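Local atomic coordinates of arginase (Thermus thermophilus, PDB entry 2EF5), a protein that probably hydrolyses L-arginine to L-ornithine and urea, using a pair of manganese ions in each subunit. Residues A119-N124 against P172-L177; K160-V165 against A181-Y186; G166-D171 against T231-G236; S215-V220 against L260-P265. One frame throughout, in Å; residues are numbered along the deposited sequence.

Contact 1 of 4, residues A119-N124 against P172-L177; sequences AHADFN and PGEKRL. With MN (manganese (II) ion), chain H.
Glu174 reaches from the first turn of helix 172-181 into the bend at Ala121-Asn124. Its CG is anti to the carbonyl carbon (chi1 -86°) and the chain runs straight on from there, which carries the carboxylate off the helix to the backbone of Phe123. Phe123 N gives a nearly straight hydrogen bond to Glu174 OE2 (2.8 Å, 161°), received on the anti lone pair. Glu174 OE1 accepts from a water at 2.6 Å, and that water accepts from Ala121 N, so one carboxylate serves one N-H of this irregular loop directly and a second through the water; OE1 also takes the N-H of Asp171.

This loop follows strand 113-117 of the arginase fold and bears manganese ligands at the ends of the parallel strands. Asp122 turns away from the helix, and its OD2 binds the chain H manganese ion at 2.2 Å while accepting from Trp116.

The flat amide of Asn124 stacks on the Glu174 carboxylate, their planes 25° apart, with Asn124 CG 3.9 Å from Glu174 CD. Farther along the helix, Leu177 CB meets the edge of the Phe123 ring at CD2 (3.7 Å), an apolar pair suited to this buried flank. Leu177 CD1 covers Phe123 O, a buried carbonyl without a polar partner.

Contact 2 of 4, residues K160-V165 against A181-Y186; sequences KDVVLV and AGVRVY
Leu164 is bonded through both its N-H and its C=O to the neighbouring strand: Leu164 N donates to Arg184 O (3.0 Å, 168°) and Leu164 O accepts from Tyr186 N (2.8 Å). Val163 CA-H also points at Arg184 O, beside the first rung, with CA and O 3.4 Å apart. A water lies where the ladder starts to open, taking the N-H of Arg184 and lying within hydrogen-bonding distance of Val162 O.

The two strands run parallel, 12° apart, as the ends of a beta-alpha-beta crossover through helix 172-181. Gly182 is the C-prime residue of the Schellman motif that closes this helix; its positive phi suits a residue without a side chain.

Apolar contacts line both faces. On one, the Leu164 and Val185 side chains run abreast, with Leu164 CD1 at 3.9 Å from Val185 CG2; branched aliphatics suit this face, which helix 172-181 covers. On the other, Val163 CG1 stands at the edge of the Tyr186 ring, 3.6 Å from CD2.

Among the polar ends, Arg184 folds back at chi2 and chi3, bringing NH1 within 3.0 Å of Tyr186 OH for a bent hydrogen bond. Tyr186 OH also bonds Glu202 of helix 196-206.

Contact 3 of 4, residues G166-D171 against T231-G236; sequences GVRSLD and TPVPGG
Arg168 lays the CH2 groups of its side chain along Val233, the two side chains running alongside one another with opposite headings; Arg168 CD is 3.6 Å from Val233 CB. With chi1 at 76°, CG takes the crowded position between the backbone N and the carbonyl carbon, and a second bend at chi3 turns the guanidinium back alongside its own strand end. An arginine suits this place because its long aliphatic part can pack on a valine while its head gathers carbonyl oxygens from more than one loop. NH1 gives a hydrogen bond to Val233 O (2.9 Å, 148°), which lies close to the guanidinium plane. NH2 bonds Gly166 O at 3.3 Å, using a lone pair in the carbonyl plane, and NE reaches Gly166 O only weakly. NH2 also faces Val220 O, but the two are modelled too close for that bond to be trusted.

Gly236 is modelled too tightly against the guanidinium for its exact placing to be relied on. Gly235 has positive phi, natural for glycine in such a turn, and the N-H of Gly236 bonds Asp222. From a second subunit, Ile289 packs on Arg168.

Val233 CB points toward the strand-end loop, with its side chain about 4 Å from that of His120, which lines the manganese site. This is the setting of an arginase active site: loops that leave the C-terminal ends of parallel strands, tied to one another around the metal pair.

Contact 4 of 4, residues S215-V220 against L260-P265; sequences SLDADV and LVEVNP. With MN (manganese (II) ion), chain G; MN (manganese (II) ion), chain H.
Asp217 is the last residue of strand 212-217, and its side chain runs from Val261 across Glu262 to the metals. CB rests against Val261 CG2 at 4.0 Å. CG, anti to the backbone N (chi1 -173°), lies beside the methylenes of Glu262, 3.5 Å from Glu262 CG. OD1 takes the N-H of Asp219 (2.8 Å) on its anti side, 22° out of the carboxylate plane: an Asx turn, which fixes the rotation of the carboxylate. OD2 bridges both manganese ions, at 2.5 Å from the chain G ion. A carboxylate fits here because one oxygen can bind metal while the other holds the backbone.

Asp219 OD2 joins the same chain G ion at 2.2 Å. The pair forms the Asp-X-Asp pattern at a strand end of the arginase fold, with the ligands Asp118, Asp122 and His96 nearby. The backbones of the two parallel strands meet through Val261 N to Leu216 O (175°) and Ala218 N to Val261 O (3.1 Å), the second bond reaching just past the end of the first strand.

On the other face of the sheet, Leu216 CD2 meets Leu260 CD2 at 3.9 Å, an oily pair suited to the core, Leu216 packing on helix 272-284 and Leu260 on helix 22-28. Glu262, with positive phi and a bend at chi2, accepts the N-H of His96 at OE2, while a water lies between OE1 and Asp219 OD2.

Overall arrangement
Contacts 1 and 4 meet at the chain H manganese ion, their centres about 18 Å apart, and Asp219 OD1 of contact 4 takes the N-H of Ala119 from contact 1 at 3.0 Å. Contact 3 lies between them, with its centre about 12 Å from contact 1 and 13 Å from contact 4; Ala119 O accepts from Arg168 N at 2.9 Å. Contact 2 continues the same sheet to its last strand within this chain: Tyr186 O accepts from Gly166 N of contact 3, and Leu164 CD1 packs against Ala121 CB of contact 1 at 3.6 Å. Val233 of contact 3 comes within about 7 Å of a manganese ion, side chain to metal.

Contact 1 of 4, residues A119-N124 against P172-L177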
loop_
_atom_site.group_PDB
_atom_site.type_symbol
_atom_site.label_atom_id
_atom_site.label_comp_id
_atom_site.label_asym_id
_atom_site.label_seq_id
_atom_site.Cartn_x
_atom_site.Cartn_y
_atom_site.Cartn_z
ATOM N N ALA A 119 -20.173 3.500 20.448
ATOM C CA ALA A 119 -19.721 4.406 19.395
ATOM C C ALA A 119 -18.324 4.879 19.804
ATOM O O ALA A 119 -17.563 5.387 18.976
ATOM C CB ALA A 119 -20.653 5.597 19.272
ATOM N N HIS A 120 -18.000 4.714 21.087
ATOM C CA HIS A 120 -16.689 5.105 21.606
ATOM C C HIS A 120 -15.957 3.886 22.152
ATOM O O HIS A 120 -16.566 2.839 22.363
ATOM C CB HIS A 120 -16.840 6.148 22.715
ATOM C CG HIS A 120 -17.660 7.331 22.316
ATOM N ND1 HIS A 120 -19.027 7.381 22.477
ATOM C CD2 HIS A 120 -17.311 8.494 21.709
ATOM C CE1 HIS A 120 -19.491 8.520 21.987
ATOM N NE2 HIS A 120 -18.466 9.211 21.515
ATOM N N ALA A 121 -14.657 4.031 22.387
ATOM C CA ALA A 121 -13.836 2.936 22.895
ATOM C C ALA A 121 -13.675 2.962 24.410
ATOM O O ALA A 121 -13.319 1.947 25.009
ATOM C CB ALA A 121 -12.467 2.969 22.233
ATOM N N ASP A 122 -13.939 4.112 25.022
ATOM C CA ASP A 122 -13.808 4.270 26.471
ATOM C C ASP A 122 -12.475 3.688 26.928
ATOM O O ASP A 122 -12.396 3.042 27.978
ATOM C CB ASP A 122 -14.943 3.549 27.205
ATOM C CG ASP A 122 -16.307 4.120 26.875
ATOM O OD1 ASP A 122 -16.425 5.357 26.759
ATOM O OD2 ASP A 122 -17.262 3.330 26.747
ATOM N N PHE A 123 -11.435 3.928 26.135
ATOM C CA PHE A 123 -10.110 3.408 26.425
ATOM C C PHE A 123 -9.099 4.492 26.815
ATOM O O PHE A 123 -7.894 4.336 26.593
ATOM C CB PHE A 123 -9.593 2.635 25.213
ATOM C CG PHE A 123 -8.772 1.425 25.569
ATOM C CD1 PHE A 123 -9.377 0.281 26.067
ATOM C CD2 PHE A 123 -7.393 1.432 25.402
ATOM C CE1 PHE A 123 -8.622 -0.844 26.396
ATOM C CE2 PHE A 123 -6.626 0.321 25.726
ATOM C CZ PHE A 123 -7.238 -0.824 26.225
ATOM N N ASN A 124 -9.585 5.587 27.388
ATOM C CA ASN A 124 -8.708 6.680 27.812
ATOM C C ASN A 124 -8.104 6.416 29.191
ATOM O O ASN A 124 -8.602 5.594 29.963
ATOM C CB ASN A 124 -9.486 8.003 27.866
ATOM C CG ASN A 124 -9.539 8.712 26.530
ATOM O OD1 ASN A 124 -10.600 9.161 26.095
ATOM N ND2 ASN A 124 -8.389 8.834 25.878
ATOM N N PRO A 172 -6.938 10.770 19.956
ATOM C CA PRO A 172 -5.592 10.371 19.522
ATOM C C PRO A 172 -4.904 9.415 20.504
ATOM O O PRO A 172 -4.331 8.402 20.100
ATOM C CB PRO A 172 -4.862 11.706 19.400
ATOM C CG PRO A 172 -5.959 12.652 19.005
ATOM C CD PRO A 172 -7.085 12.237 19.932
ATOM N N GLY A 173 -4.966 9.741 21.791
ATOM C CA GLY A 173 -4.343 8.898 22.793
ATOM C C GLY A 173 -4.969 7.518 22.849
ATOM O O GLY A 173 -4.273 6.520 23.045
ATOM N N GLU A 174 -6.285 7.453 22.681
ATOM C CA GLU A 174 -6.988 6.173 22.709
ATOM C C GLU A 174 -6.480 5.249 21.620
ATOM O O GLU A 174 -6.265 4.057 21.848
ATOM C CB GLU A 174 -8.486 6.366 22.501
ATOM C CG GLU A 174 -9.269 6.670 23.746
ATOM C CD GLU A 174 -10.761 6.656 23.479
ATOM O OE1 GLU A 174 -11.216 7.438 22.619
ATOM O OE2 GLU A 174 -11.471 5.862 24.130
ATOM N N LYS A 175 -6.315 5.803 20.423
ATOM C CA LYS A 175 -5.828 5.021 19.298
ATOM C C LYS A 175 -4.503 4.360 19.659
ATOM O O LYS A 175 -4.318 3.160 19.436
ATOM C CB LYS A 175 -5.668 5.918 18.069
ATOM C CG LYS A 175 -6.957 6.632 17.681
ATOM C CD LYS A 175 -6.821 7.385 16.371
ATOM C CE LYS A 175 -8.078 8.176 16.060
ATOM N NZ LYS A 175 -7.984 8.899 14.764
ATOM N N ARG A 176 -3.588 5.140 20.233
ATOM C CA ARG A 176 -2.286 4.616 20.638
ATOM C C ARG A 176 -2.422 3.465 21.634
ATOM O O ARG A 176 -1.850 2.392 21.435
ATOM C CB ARG A 176 -1.422 5.717 21.271
ATOM C CG ARG A 176 -0.698 6.615 20.281
ATOM C CD ARG A 176 0.380 7.481 20.958
ATOM N NE ARG A 176 -0.170 8.437 21.918
ATOM C CZ ARG A 176 -0.264 8.229 23.230
ATOM N NH1 ARG A 176 0.161 7.091 23.763
ATOM N NH2 ARG A 176 -0.789 9.165 24.009
ATOM N N LEU A 177 -3.176 3.692 22.705
ATOM C CA LEU A 177 -3.363 2.675 23.732
ATOM C C LEU A 177 -4.002 1.403 23.178
ATOM O O LEU A 177 -3.580 0.288 23.501
ATOM C CB LEU A 177 -4.208 3.236 24.881
ATOM C CG LEU A 177 -3.565 4.370 25.680
ATOM C CD1 LEU A 177 -4.523 4.834 26.758
ATOM C CD2 LEU A 177 -2.256 3.891 26.296
HETATM MN MN MN H . -19.393 3.922 26.471
HETATM O O HOH W 1 -13.691 6.761 22.090
#

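Contact 2 of 4, residues K160-V165 against A181-Y186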
loop_
_atom_site.group_PDB
_atom_site.type_symbol
_atom_site.label_atom_id
_atom_site.label_comp_id
_atom_site.label_asym_id
_atom_site.label_seq_id
_atom_site.Cartn_x
_atom_site.Cartn_y
_atom_site.Cartn_z
ATOM N N LYS A 160 -6.508 -8.760 25.135
ATOM C CA LYS A 160 -6.685 -9.681 24.023
ATOM C C LYS A 160 -8.024 -10.404 24.044
ATOM O O LYS A 160 -8.387 -11.062 23.069
ATOM C CB LYS A 160 -5.531 -10.691 23.988
ATOM C CG LYS A 160 -4.175 -10.027 23.728
ATOM C CD LYS A 160 -3.056 -11.046 23.535
ATOM C CE LYS A 160 -1.756 -10.352 23.146
ATOM N NZ LYS A 160 -0.653 -11.324 22.889
ATOM N N ASP A 161 -8.755 -10.288 25.149
ATOM C CA ASP A 161 -10.060 -10.923 25.256
ATOM C C ASP A 161 -11.146 -9.852 25.164
ATOM O O ASP A 161 -12.263 -10.036 25.646
ATOM C CB ASP A 161 -10.192 -11.691 26.572
ATOM C CG ASP A 161 -9.182 -12.820 26.695
ATOM O OD1 ASP A 161 -8.939 -13.505 25.683
ATOM O OD2 ASP A 161 -8.646 -13.033 27.805
ATOM N N VAL A 162 -10.799 -8.729 24.537
ATOM C CA VAL A 162 -11.728 -7.615 24.363
ATOM C C VAL A 162 -11.951 -7.328 22.880
ATOM O O VAL A 162 -11.021 -7.369 22.082
ATOM C CB VAL A 162 -11.199 -6.316 25.023
ATOM C CG1 VAL A 162 -12.116 -5.129 24.665
ATOM C CG2 VAL A 162 -11.125 -6.486 26.541
ATOM N N VAL A 163 -13.195 -7.050 22.513
ATOM C CA VAL A 163 -13.525 -6.717 21.132
ATOM C C VAL A 163 -14.489 -5.541 21.161
ATOM O O VAL A 163 -15.487 -5.573 21.876
ATOM C CB VAL A 163 -14.204 -7.899 20.376
ATOM C CG1 VAL A 163 -14.506 -7.487 18.946
ATOM C CG2 VAL A 163 -13.295 -9.131 20.369
ATOM N N LEU A 164 -14.161 -4.497 20.406
ATOM C CA LEU A 164 -14.988 -3.303 20.310
ATOM C C LEU A 164 -15.751 -3.393 18.995
ATOM O O LEU A 164 -15.170 -3.742 17.967
ATOM C CB LEU A 164 -14.112 -2.047 20.305
ATOM C CG LEU A 164 -13.583 -1.531 21.645
ATOM C CD1 LEU A 164 -12.435 -0.542 21.431
ATOM C CD2 LEU A 164 -14.732 -0.856 22.387
ATOM N N VAL A 165 -17.042 -3.072 19.026
ATOM C CA VAL A 165 -17.866 -3.128 17.823
ATOM C C VAL A 165 -18.712 -1.873 17.683
ATOM O O VAL A 165 -19.403 -1.477 18.623
ATOM C CB VAL A 165 -18.826 -4.357 17.852
ATOM C CG1 VAL A 165 -19.633 -4.429 16.551
ATOM C CG2 VAL A 165 -18.036 -5.647 18.068
ATOM N N ALA A 181 -2.083 -2.029 23.224
ATOM C CA ALA A 181 -2.691 -3.130 23.963
ATOM C C ALA A 181 -3.121 -4.301 23.080
ATOM O O ALA A 181 -3.350 -5.398 23.579
ATOM C CB ALA A 181 -3.885 -2.615 24.763
ATOM N N GLY A 182 -3.241 -4.068 21.778
ATOM C CA GLY A 182 -3.640 -5.142 20.882
ATOM C C GLY A 182 -5.120 -5.499 20.947
ATOM O O GLY A 182 -5.497 -6.661 20.774
ATOM N N VAL A 183 -5.960 -4.503 21.200
ATOM C CA VAL A 183 -7.398 -4.725 21.274
ATOM C C VAL A 183 -7.988 -4.829 19.866
ATOM O O VAL A 183 -7.678 -4.016 18.995
ATOM C CB VAL A 183 -8.097 -3.569 22.035
ATOM C CG1 VAL A 183 -9.614 -3.727 21.954
ATOM C CG2 VAL A 183 -7.641 -3.558 23.492
ATOM N N ARG A 184 -8.820 -5.842 19.642
ATOM C CA ARG A 184 -9.463 -6.024 18.341
ATOM C C ARG A 184 -10.573 -4.977 18.243
ATOM O O ARG A 184 -11.492 -4.958 19.068
ATOM C CB ARG A 184 -10.057 -7.430 18.235
ATOM C CG ARG A 184 -10.888 -7.679 16.974
ATOM C CD ARG A 184 -10.049 -7.585 15.712
ATOM N NE ARG A 184 -9.009 -8.607 15.671
ATOM C CZ ARG A 184 -9.220 -9.890 15.401
ATOM N NH1 ARG A 184 -10.448 -10.326 15.137
ATOM N NH2 ARG A 184 -8.201 -10.743 15.400
ATOM N N VAL A 185 -10.483 -4.110 17.240
ATOM C CA VAL A 185 -11.465 -3.044 17.064
ATOM C C VAL A 185 -12.197 -3.085 15.721
ATOM O O VAL A 185 -11.573 -3.118 14.659
ATOM C CB VAL A 185 -10.796 -1.666 17.186
ATOM C CG1 VAL A 185 -11.839 -0.562 17.084
ATOM C CG2 VAL A 185 -10.041 -1.573 18.508
ATOM N N TYR A 186 -13.523 -3.085 15.777
ATOM C CA TYR A 186 -14.336 -3.073 14.571
ATOM C C TYR A 186 -15.051 -1.721 14.508
ATOM O O TYR A 186 -16.088 -1.523 15.138
ATOM C CB TYR A 186 -15.353 -4.219 14.597
ATOM C CG TYR A 186 -14.743 -5.594 14.399
ATOM C CD1 TYR A 186 -14.292 -6.005 13.140
ATOM C CD2 TYR A 186 -14.591 -6.478 15.473
ATOM C CE1 TYR A 186 -13.703 -7.258 12.954
ATOM C CE2 TYR A 186 -13.996 -7.734 15.295
ATOM C CZ TYR A 186 -13.554 -8.113 14.032
ATOM O OH TYR A 186 -12.935 -9.331 13.853
HETATM O O HOH W 2 -8.541 -8.153 21.369
#

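Contact 3 of 4, residues G166-D171 against T231-G236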
loop_
_atom_site.group_PDB
_atom_site.type_symbol
_atom_site.label_atom_id
_atom_site.label_comp_id
_atom_site.label_asym_id
_atom_site.label_seq_id
_atom_site.Cartn_x
_atom_site.Cartn_y
_atom_site.Cartn_z
ATOM N N GLY A 166 -18.647 -1.253 16.507
ATOM C CA GLY A 166 -19.434 -0.063 16.234
ATOM C C GLY A 166 -18.756 1.269 16.489
ATOM O O GLY A 166 -19.385 2.313 16.352
ATOM N N VAL A 167 -17.474 1.242 16.845
ATOM C CA VAL A 167 -16.748 2.470 17.145
ATOM C C VAL A 167 -16.671 3.438 15.969
ATOM O O VAL A 167 -16.407 3.034 14.836
ATOM C CB VAL A 167 -15.317 2.152 17.646
ATOM C CG1 VAL A 167 -14.529 3.424 17.822
ATOM C CG2 VAL A 167 -15.396 1.400 18.963
ATOM N N ARG A 168 -16.899 4.719 16.241
ATOM C CA ARG A 168 -16.838 5.724 15.190
ATOM C C ARG A 168 -16.260 7.047 15.684
ATOM O O ARG A 168 -16.292 8.048 14.972
ATOM C CB ARG A 168 -18.236 5.945 14.599
ATOM C CG ARG A 168 -19.170 6.767 15.463
ATOM C CD ARG A 168 -20.626 6.572 15.057
ATOM N NE ARG A 168 -21.033 5.225 15.407
ATOM C CZ ARG A 168 -22.153 4.911 16.046
ATOM N NH1 ARG A 168 -23.018 5.849 16.412
ATOM N NH2 ARG A 168 -22.385 3.645 16.343
ATOM N N SER A 169 -15.734 7.056 16.902
ATOM C CA SER A 169 -15.155 8.272 17.461
ATOM C C SER A 169 -14.092 7.923 18.496
ATOM O O SER A 169 -14.396 7.325 19.532
ATOM C CB SER A 169 -16.248 9.134 18.100
ATOM O OG SER A 169 -15.707 10.345 18.605
ATOM N N LEU A 170 -12.848 8.305 18.205
ATOM C CA LEU A 170 -11.711 8.021 19.081
ATOM C C LEU A 170 -10.792 9.222 19.283
ATOM O O LEU A 170 -10.645 10.065 18.394
ATOM C CB LEU A 170 -10.869 6.885 18.496
ATOM C CG LEU A 170 -11.507 5.512 18.310
ATOM C CD1 LEU A 170 -10.597 4.641 17.463
ATOM C CD2 LEU A 170 -11.761 4.885 19.666
ATOM N N ASP A 171 -10.172 9.287 20.457
ATOM C CA ASP A 171 -9.228 10.356 20.755
ATOM C C ASP A 171 -7.849 9.854 20.317
ATOM O O ASP A 171 -7.598 8.647 20.297
ATOM C CB ASP A 171 -9.225 10.678 22.255
ATOM C CG ASP A 171 -10.551 11.241 22.737
ATOM O OD1 ASP A 171 -11.041 12.203 22.108
ATOM O OD2 ASP A 171 -11.100 10.732 23.743
ATOM N N THR A 231 -23.626 11.458 24.183
ATOM C CA THR A 231 -22.700 11.807 23.117
ATOM C C THR A 231 -23.061 11.132 21.798
ATOM O O THR A 231 -22.418 10.167 21.378
ATOM C CB THR A 231 -21.256 11.436 23.512
ATOM O OG1 THR A 231 -21.001 11.895 24.846
ATOM C CG2 THR A 231 -20.260 12.092 22.573
ATOM N N PRO A 232 -24.102 11.638 21.121
ATOM C CA PRO A 232 -24.524 11.059 19.845
ATOM C C PRO A 232 -23.493 11.273 18.746
ATOM O O PRO A 232 -22.865 12.328 18.660
ATOM C CB PRO A 232 -25.836 11.784 19.557
ATOM C CG PRO A 232 -25.599 13.135 20.168
ATOM C CD PRO A 232 -24.956 12.781 21.488
ATOM N N VAL A 233 -23.321 10.257 17.911
ATOM C CA VAL A 233 -22.384 10.318 16.805
ATOM C C VAL A 233 -23.082 9.718 15.591
ATOM O O VAL A 233 -23.502 8.559 15.613
ATOM C CB VAL A 233 -21.104 9.510 17.105
ATOM C CG1 VAL A 233 -20.076 9.754 16.011
ATOM C CG2 VAL A 233 -20.542 9.899 18.466
ATOM N N PRO A 234 -23.236 10.509 14.515
ATOM C CA PRO A 234 -23.897 10.027 13.298
ATOM C C PRO A 234 -23.185 8.839 12.654
ATOM O O PRO A 234 -21.988 8.627 12.870
ATOM C CB PRO A 234 -23.902 11.259 12.397
ATOM C CG PRO A 234 -22.667 11.996 12.831
ATOM C CD PRO A 234 -22.751 11.889 14.334
ATOM N N GLY A 235 -23.940 8.069 11.871
ATOM C CA GLY A 235 -23.388 6.912 11.189
ATOM C C GLY A 235 -23.238 5.690 12.071
ATOM O O GLY A 235 -22.218 5.002 12.007
ATOM N N GLY A 236 -24.254 5.412 12.886
ATOM C CA GLY A 236 -24.196 4.261 13.771
ATOM C C GLY A 236 -24.897 3.041 13.211
ATOM O O GLY A 236 -25.264 3.008 12.035
#

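Contact 4 of 4, residues S215-V220 against L260-P265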
loop_
_atom_site.group_PDB
_atom_site.type_symbol
_atom_site.label_atom_id
_atom_site.label_comp_id
_atom_site.label_asym_id
_atom_site.label_seq_id
_atom_site.Cartn_x
_atom_site.Cartn_y
_atom_site.Cartn_z
ATOM N N SER A 215 -21.349 -5.435 26.826
ATOM C CA SER A 215 -21.602 -4.118 27.381
ATOM C C SER A 215 -22.163 -3.277 26.243
ATOM O O SER A 215 -21.448 -2.913 25.313
ATOM C CB SER A 215 -20.303 -3.510 27.927
ATOM O OG SER A 215 -20.593 -2.415 28.772
ATOM N N LEU A 216 -23.450 -2.966 26.327
ATOM C CA LEU A 216 -24.119 -2.210 25.279
ATOM C C LEU A 216 -24.394 -0.747 25.615
ATOM O O LEU A 216 -25.203 -0.435 26.490
ATOM C CB LEU A 216 -25.429 -2.928 24.904
ATOM C CG LEU A 216 -26.357 -2.323 23.846
ATOM C CD1 LEU A 216 -25.628 -2.191 22.508
ATOM C CD2 LEU A 216 -27.589 -3.225 23.699
ATOM N N ASP A 217 -23.697 0.143 24.914
ATOM C CA ASP A 217 -23.872 1.575 25.088
ATOM C C ASP A 217 -24.904 1.985 24.041
ATOM O O ASP A 217 -24.733 1.706 22.857
ATOM C CB ASP A 217 -22.558 2.317 24.828
ATOM C CG ASP A 217 -22.649 3.788 25.169
ATOM O OD1 ASP A 217 -23.652 4.424 24.792
ATOM O OD2 ASP A 217 -21.718 4.318 25.808
ATOM N N ALA A 218 -25.973 2.637 24.485
ATOM C CA ALA A 218 -27.041 3.056 23.586
ATOM C C ALA A 218 -26.548 3.889 22.416
ATOM O O ALA A 218 -27.155 3.865 21.345
ATOM C CB ALA A 218 -28.101 3.845 24.366
ATOM N N ASP A 219 -25.455 4.621 22.605
ATOM C CA ASP A 219 -24.962 5.468 21.533
ATOM C C ASP A 219 -24.355 4.746 20.342
ATOM O O ASP A 219 -23.944 5.392 19.394
ATOM C CB ASP A 219 -23.973 6.514 22.064
ATOM C CG ASP A 219 -22.622 5.930 22.428
ATOM O OD1 ASP A 219 -22.327 4.765 22.102
ATOM O OD2 ASP A 219 -21.832 6.667 23.043
ATOM N N VAL A 220 -24.297 3.415 20.377
ATOM C CA VAL A 220 -23.741 2.679 19.241
ATOM C C VAL A 220 -24.763 2.724 18.106
ATOM O O VAL A 220 -24.415 2.628 16.933
ATOM C CB VAL A 220 -23.441 1.200 19.601
ATOM C CG1 VAL A 220 -24.735 0.417 19.752
ATOM C CG2 VAL A 220 -22.559 0.580 18.534
ATOM N N LEU A 260 -26.628 -2.396 30.051
ATOM C CA LEU A 260 -27.448 -1.573 29.160
ATOM C C LEU A 260 -27.189 -0.180 29.717
ATOM O O LEU A 260 -27.784 0.214 30.715
ATOM C CB LEU A 260 -28.928 -1.934 29.285
ATOM C CG LEU A 260 -29.327 -3.344 28.848
ATOM C CD1 LEU A 260 -30.823 -3.532 29.082
ATOM C CD2 LEU A 260 -28.994 -3.550 27.371
ATOM N N VAL A 261 -26.289 0.559 29.079
ATOM C CA VAL A 261 -25.899 1.866 29.589
ATOM C C VAL A 261 -26.123 3.085 28.706
ATOM O O VAL A 261 -26.488 2.980 27.541
ATOM C CB VAL A 261 -24.392 1.862 29.958
ATOM C CG1 VAL A 261 -24.085 0.730 30.945
ATOM C CG2 VAL A 261 -23.556 1.682 28.689
ATOM N N GLU A 262 -25.877 4.244 29.313
ATOM C CA GLU A 262 -25.959 5.552 28.674
ATOM C C GLU A 262 -27.320 6.012 28.136
ATOM O O GLU A 262 -27.388 6.916 27.303
ATOM C CB GLU A 262 -24.894 5.633 27.575
ATOM C CG GLU A 262 -23.445 5.537 28.090
ATOM C CD GLU A 262 -22.959 6.822 28.762
ATOM O OE1 GLU A 262 -23.268 7.914 28.247
ATOM O OE2 GLU A 262 -22.256 6.746 29.792
ATOM N N VAL A 263 -28.400 5.402 28.604
ATOM C CA VAL A 263 -29.728 5.829 28.177
ATOM C C VAL A 263 -30.023 7.151 28.907
ATOM O O VAL A 263 -29.937 7.221 30.135
ATOM C CB VAL A 263 -30.805 4.776 28.551
ATOM C CG1 VAL A 263 -32.191 5.296 28.200
ATOM C CG2 VAL A 263 -30.531 3.472 27.813
ATOM N N ASN A 264 -30.362 8.192 28.153
ATOM C CA ASN A 264 -30.645 9.503 28.739
ATOM C C ASN A 264 -32.037 9.960 28.312
ATOM O O ASN A 264 -32.205 10.572 27.261
ATOM C CB ASN A 264 -29.603 10.526 28.276
ATOM C CG ASN A 264 -29.658 11.822 29.070
ATOM O OD1 ASN A 264 -30.698 12.183 29.613
ATOM N ND2 ASN A 264 -28.534 12.532 29.130
ATOM N N PRO A 265 -33.056 9.666 29.131
ATOM C CA PRO A 265 -34.429 10.059 28.800
ATOM C C PRO A 265 -34.659 11.552 28.580
ATOM O O PRO A 265 -35.582 11.938 27.869
ATOM C CB PRO A 265 -35.249 9.483 29.963
ATOM C CG PRO A 265 -34.280 9.431 31.089
ATOM C CD PRO A 265 -33.005 8.967 30.428
HETATM MN MN MN G . -20.289 5.649 24.262
HETATM MN MN MN H . -19.393 3.922 26.471
HETATM O O HOH W 3 -23.444 7.488 25.376
#